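Local coordinates for protein galectin-1 (Bufo arenarum, PDB 1A78) that binds beta-galactosides, probably along with a wide array of complex carbohydrates, as a homodimeric lectin, and may regulate cell apoptosis and differentiation, at residues C61-E75 against G104-P116. Sequence-based numbering, arbitrary orientation.
With YIO (1-thio-beta-D-galactopyranose), chain C; GAL (beta-D-galactopyranose), chain B.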
# COMPACT_ATOMS: atom_id res chain seq x y z
N CYS A 61 21.04 8.50 2.04
CA CYS A 61 20.45 7.26 2.52
C CYS A 61 20.98 7.02 3.91
O CYS A 61 22.14 7.33 4.19
CB CYS A 61 20.83 6.06 1.64
SG CYS A 61 20.03 6.05 0.03
N ASN A 62 20.15 6.48 4.79
CA ASN A 62 20.62 6.20 6.15
C ASN A 62 19.74 5.13 6.78
O ASN A 62 18.74 4.71 6.18
CB ASN A 62 20.58 7.47 7.01
CG ASN A 62 21.58 7.44 8.13
OD1 ASN A 62 22.17 6.41 8.43
ND2 ASN A 62 21.77 8.58 8.77
N SER A 63 20.17 4.63 7.93
CA SER A 63 19.40 3.64 8.67
C SER A 63 19.05 4.36 9.97
O SER A 63 19.68 5.37 10.30
CB SER A 63 20.23 2.41 8.96
OG SER A 63 21.32 2.74 9.80
N LYS A 64 18.06 3.85 10.68
CA LYS A 64 17.64 4.44 11.92
C LYS A 64 17.22 3.32 12.85
O LYS A 64 16.49 2.40 12.45
CB LYS A 64 16.46 5.38 11.69
CG LYS A 64 16.11 6.16 12.96
CD LYS A 64 15.10 7.26 12.77
CE LYS A 64 13.73 6.72 12.50
NZ LYS A 64 12.80 7.87 12.33
N GLU A 65 17.73 3.35 14.07
CA GLU A 65 17.38 2.35 15.07
C GLU A 65 17.04 3.08 16.36
O GLU A 65 17.89 3.76 16.95
CB GLU A 65 18.53 1.37 15.30
CG GLU A 65 18.21 0.40 16.43
CD GLU A 65 19.12 -0.81 16.47
OE1 GLU A 65 20.33 -0.64 16.77
OE2 GLU A 65 18.61 -1.94 16.25
N ALA A 66 15.79 2.96 16.78
CA ALA A 66 15.34 3.61 18.01
C ALA A 66 15.51 5.13 17.91
O ALA A 66 15.94 5.80 18.86
CB ALA A 66 16.10 3.04 19.21
N ASP A 67 15.15 5.67 16.75
CA ASP A 67 15.22 7.10 16.47
C ASP A 67 16.60 7.72 16.32
O ASP A 67 16.72 8.92 16.06
CB ASP A 67 14.38 7.88 17.48
CG ASP A 67 12.91 7.77 17.20
OD1 ASP A 67 12.52 8.02 16.03
OD2 ASP A 67 12.16 7.42 18.15
N ALA A 68 17.63 6.90 16.45
CA ALA A 68 18.99 7.37 16.30
C ALA A 68 19.47 7.06 14.88
O ALA A 68 19.60 5.89 14.50
CB ALA A 68 19.89 6.71 17.32
N TRP A 69 19.70 8.11 14.09
CA TRP A 69 20.19 7.95 12.74
C TRP A 69 21.60 7.35 12.73
O TRP A 69 22.34 7.50 13.70
CB TRP A 69 20.20 9.28 12.05
CG TRP A 69 18.86 9.80 11.76
CD1 TRP A 69 18.24 10.84 12.38
CD2 TRP A 69 17.96 9.34 10.75
NE1 TRP A 69 17.03 11.08 11.80
CE2 TRP A 69 16.82 10.18 10.80
CE3 TRP A 69 18.01 8.32 9.79
CZ2 TRP A 69 15.73 10.02 9.93
CZ3 TRP A 69 16.92 8.17 8.93
CH2 TRP A 69 15.80 9.02 9.01
N GLY A 70 21.92 6.60 11.68
CA GLY A 70 23.25 5.98 11.56
C GLY A 70 24.15 6.77 10.61
O GLY A 70 23.94 7.96 10.42
N SER A 71 25.09 6.11 9.96
CA SER A 71 25.98 6.84 9.05
C SER A 71 25.35 7.10 7.70
O SER A 71 25.00 6.16 6.99
CB SER A 71 27.28 6.07 8.82
OG SER A 71 27.77 5.57 10.05
N GLU A 72 25.27 8.36 7.32
CA GLU A 72 24.68 8.71 6.03
C GLU A 72 25.58 8.21 4.91
O GLU A 72 26.79 8.06 5.09
CB GLU A 72 24.51 10.22 5.88
CG GLU A 72 23.58 10.89 6.89
CD GLU A 72 23.18 12.30 6.47
OE1 GLU A 72 23.88 12.89 5.64
OE2 GLU A 72 22.16 12.84 6.94
N GLN A 73 24.96 7.92 3.77
CA GLN A 73 25.64 7.48 2.56
C GLN A 73 25.03 8.40 1.52
O GLN A 73 23.83 8.31 1.26
CB GLN A 73 25.34 6.02 2.21
CG GLN A 73 25.75 5.66 0.77
CD GLN A 73 25.58 4.18 0.43
OE1 GLN A 73 26.02 3.31 1.18
NE2 GLN A 73 24.94 3.90 -0.71
N ARG A 74 25.80 9.34 1.01
CA ARG A 74 25.27 10.25 0.01
C ARG A 74 25.52 9.70 -1.39
O ARG A 74 26.37 8.84 -1.55
CB ARG A 74 25.89 11.64 0.16
CG ARG A 74 25.37 12.42 1.34
CD ARG A 74 25.54 13.93 1.14
NE ARG A 74 24.76 14.72 2.09
CZ ARG A 74 24.82 14.57 3.41
NH1 ARG A 74 25.64 13.67 3.95
NH2 ARG A 74 24.00 15.25 4.20
N GLU A 75 24.77 10.19 -2.37
CA GLU A 75 24.93 9.75 -3.75
C GLU A 75 24.66 10.94 -4.63
O GLU A 75 23.82 11.78 -4.32
CB GLU A 75 23.98 8.62 -4.11
CG GLU A 75 24.67 7.42 -4.72
CD GLU A 75 25.25 6.49 -3.67
OE1 GLU A 75 24.68 6.43 -2.57
OE2 GLU A 75 26.26 5.80 -3.94
N GLY A 104 17.28 3.31 -15.26
CA GLY A 104 18.26 2.25 -15.39
C GLY A 104 19.30 2.34 -14.28
O GLY A 104 19.90 1.33 -13.91
N ASP A 105 19.50 3.54 -13.73
CA ASP A 105 20.46 3.74 -12.65
C ASP A 105 20.19 2.84 -11.48
O ASP A 105 19.04 2.54 -11.17
CB ASP A 105 20.42 5.18 -12.16
CG ASP A 105 21.09 6.13 -13.09
OD1 ASP A 105 22.31 5.94 -13.33
OD2 ASP A 105 20.40 7.05 -13.58
N GLN A 106 21.25 2.52 -10.74
CA GLN A 106 21.13 1.64 -9.60
C GLN A 106 22.32 1.76 -8.63
O GLN A 106 23.42 2.13 -9.02
CB GLN A 106 21.04 0.21 -10.16
CG GLN A 106 21.14 -0.92 -9.17
CD GLN A 106 21.27 -2.27 -9.87
OE1 GLN A 106 20.37 -2.70 -10.59
NE2 GLN A 106 22.41 -2.93 -9.65
N PHE A 107 22.07 1.52 -7.35
CA PHE A 107 23.12 1.52 -6.33
C PHE A 107 22.63 0.72 -5.15
O PHE A 107 21.46 0.36 -5.09
CB PHE A 107 23.54 2.94 -5.95
CG PHE A 107 22.52 3.72 -5.18
CD1 PHE A 107 22.45 3.64 -3.79
CD2 PHE A 107 21.65 4.58 -5.85
CE1 PHE A 107 21.55 4.41 -3.08
CE2 PHE A 107 20.74 5.35 -5.15
CZ PHE A 107 20.68 5.28 -3.77
N SER A 108 23.50 0.35 -4.23
CA SER A 108 23.02 -0.41 -3.10
C SER A 108 23.33 0.30 -1.79
O SER A 108 24.07 1.29 -1.79
CB SER A 108 23.61 -1.82 -3.13
OG SER A 108 24.97 -1.82 -2.74
N PHE A 109 22.68 -0.16 -0.71
CA PHE A 109 22.86 0.35 0.66
C PHE A 109 23.02 -0.90 1.51
O PHE A 109 22.38 -1.91 1.23
CB PHE A 109 21.64 1.13 1.11
CG PHE A 109 21.82 1.79 2.48
CD1 PHE A 109 22.61 2.93 2.62
CD2 PHE A 109 21.19 1.26 3.61
CE1 PHE A 109 22.77 3.54 3.86
CE2 PHE A 109 21.34 1.86 4.87
CZ PHE A 109 22.12 2.99 5.00
N PRO A 110 23.91 -0.89 2.51
CA PRO A 110 24.08 -2.09 3.33
C PRO A 110 22.95 -2.33 4.35
O PRO A 110 22.34 -1.38 4.87
CB PRO A 110 25.40 -1.81 4.04
CG PRO A 110 25.32 -0.36 4.28
CD PRO A 110 24.84 0.17 2.95
N VAL A 111 22.66 -3.60 4.60
CA VAL A 111 21.65 -3.99 5.55
C VAL A 111 22.36 -4.06 6.89
O VAL A 111 23.10 -5.01 7.16
CB VAL A 111 21.02 -5.34 5.18
CG1 VAL A 111 20.27 -5.92 6.36
CG2 VAL A 111 20.07 -5.13 4.01
N ARG A 112 22.15 -3.06 7.73
CA ARG A 112 22.82 -2.99 9.03
C ARG A 112 22.15 -3.89 10.07
O ARG A 112 22.71 -4.13 11.14
CB ARG A 112 22.96 -1.53 9.47
CG ARG A 112 23.32 -0.67 8.24
CD ARG A 112 24.21 0.53 8.50
NE ARG A 112 23.49 1.77 8.26
CZ ARG A 112 24.02 2.88 7.74
NH1 ARG A 112 25.29 2.94 7.38
NH2 ARG A 112 23.26 3.97 7.64
N LYS A 113 21.03 -4.48 9.69
CA LYS A 113 20.29 -5.38 10.56
C LYS A 113 19.45 -6.29 9.69
O LYS A 113 18.58 -5.83 8.97
CB LYS A 113 19.36 -4.60 11.50
CG LYS A 113 18.54 -5.49 12.40
CD LYS A 113 17.82 -4.68 13.43
CE LYS A 113 16.99 -5.60 14.30
NZ LYS A 113 17.81 -6.64 14.98
N VAL A 114 19.75 -7.59 9.72
CA VAL A 114 18.97 -8.50 8.90
C VAL A 114 17.71 -8.95 9.62
O VAL A 114 17.74 -9.42 10.76
CB VAL A 114 19.76 -9.72 8.38
CG1 VAL A 114 19.45 -9.90 6.89
CG2 VAL A 114 21.24 -9.53 8.57
N LEU A 115 16.59 -8.69 8.96
CA LEU A 115 15.27 -9.00 9.45
C LEU A 115 14.78 -10.17 8.61
O LEU A 115 15.13 -10.27 7.43
CB LEU A 115 14.34 -7.80 9.20
CG LEU A 115 14.78 -6.49 9.86
CD1 LEU A 115 13.94 -5.31 9.37
CD2 LEU A 115 14.69 -6.65 11.37
N PRO A 116 14.02 -11.10 9.22
CA PRO A 116 13.48 -12.25 8.49
C PRO A 116 12.61 -11.76 7.31
O PRO A 116 12.45 -12.46 6.31
CB PRO A 116 12.65 -12.96 9.56
CG PRO A 116 13.38 -12.64 10.82
CD PRO A 116 13.73 -11.20 10.67
C1 YIO C . 18.59 14.44 8.81
C2 YIO C . 17.17 14.60 8.33
C3 YIO C . 16.43 13.28 8.44
C4 YIO C . 17.15 12.28 7.57
C5 YIO C . 18.61 12.17 8.02
C6 YIO C . 19.43 11.28 7.13
O2 YIO C . 16.51 15.57 9.13
O3 YIO C . 15.11 13.44 7.97
O4 YIO C . 17.07 12.69 6.22
O5 YIO C . 19.26 13.46 8.02
O6 YIO C . 20.62 10.90 7.79
S1 YIO C . 19.40 16.00 8.35
C1 GAL B . 21.08 15.61 8.95
C2 GAL B . 22.11 15.99 7.87
C3 GAL B . 23.52 15.57 8.31
C4 GAL B . 23.84 16.16 9.69
C5 GAL B . 22.77 15.72 10.67
C6 GAL B . 23.04 16.33 12.02
O2 GAL B . 21.81 15.37 6.63
O3 GAL B . 24.47 16.03 7.35
O4 GAL B . 23.83 17.59 9.63
O5 GAL B . 21.47 16.19 10.21
O6 GAL B . 21.90 16.22 12.85
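Gln73 reaches across to strand 106-110 with its whole length. Its CB lies in the plane of the Phe109 ring, at the edge, 3.9 Å from CE1. With CG anti to the backbone N (chi1 165°) and the chain extended beyond it, the amide arrives between Phe107 and Phe109: CD lies by Phe109 CD1, OE1 meets Phe109 CD1 and Pro110 CD, while NE2 passes Phe107 CD1 and gives a hydrogen bond to Ser108 O (3.0 Å, 163° at the hydrogen), lying in the carbonyl plane. NE2 also donates to Glu75 OE1 at 3.2 Å, so two acceptors fix the rotation of the amide. Glu75 in turn lays its carboxylate nearly parallel over one face of Phe107, CG making a CH-pi contact, and Cys61 SG comes to the edge of the same ring, 3.8 Å from CE1. These side chains fill one margin of the galectin beta-sandwich, where strands 58-65 and 68-75 of the sugar-binding sheet face the outermost strand of the opposing sheet. Arg112 bends at chi2 and chi3 to grip the loop end-on, NH1 and NH2 both donating to Ser71 O (3.3 and 2.9 Å). Its NE donates separately to Ser63 OG of the neighbouring strand at 2.8 Å. Behind this grip, Asn62 ND2 bonds both Gly70 O and O6 of the thiogalactose, the latter at 2.8 Å and nearly straight.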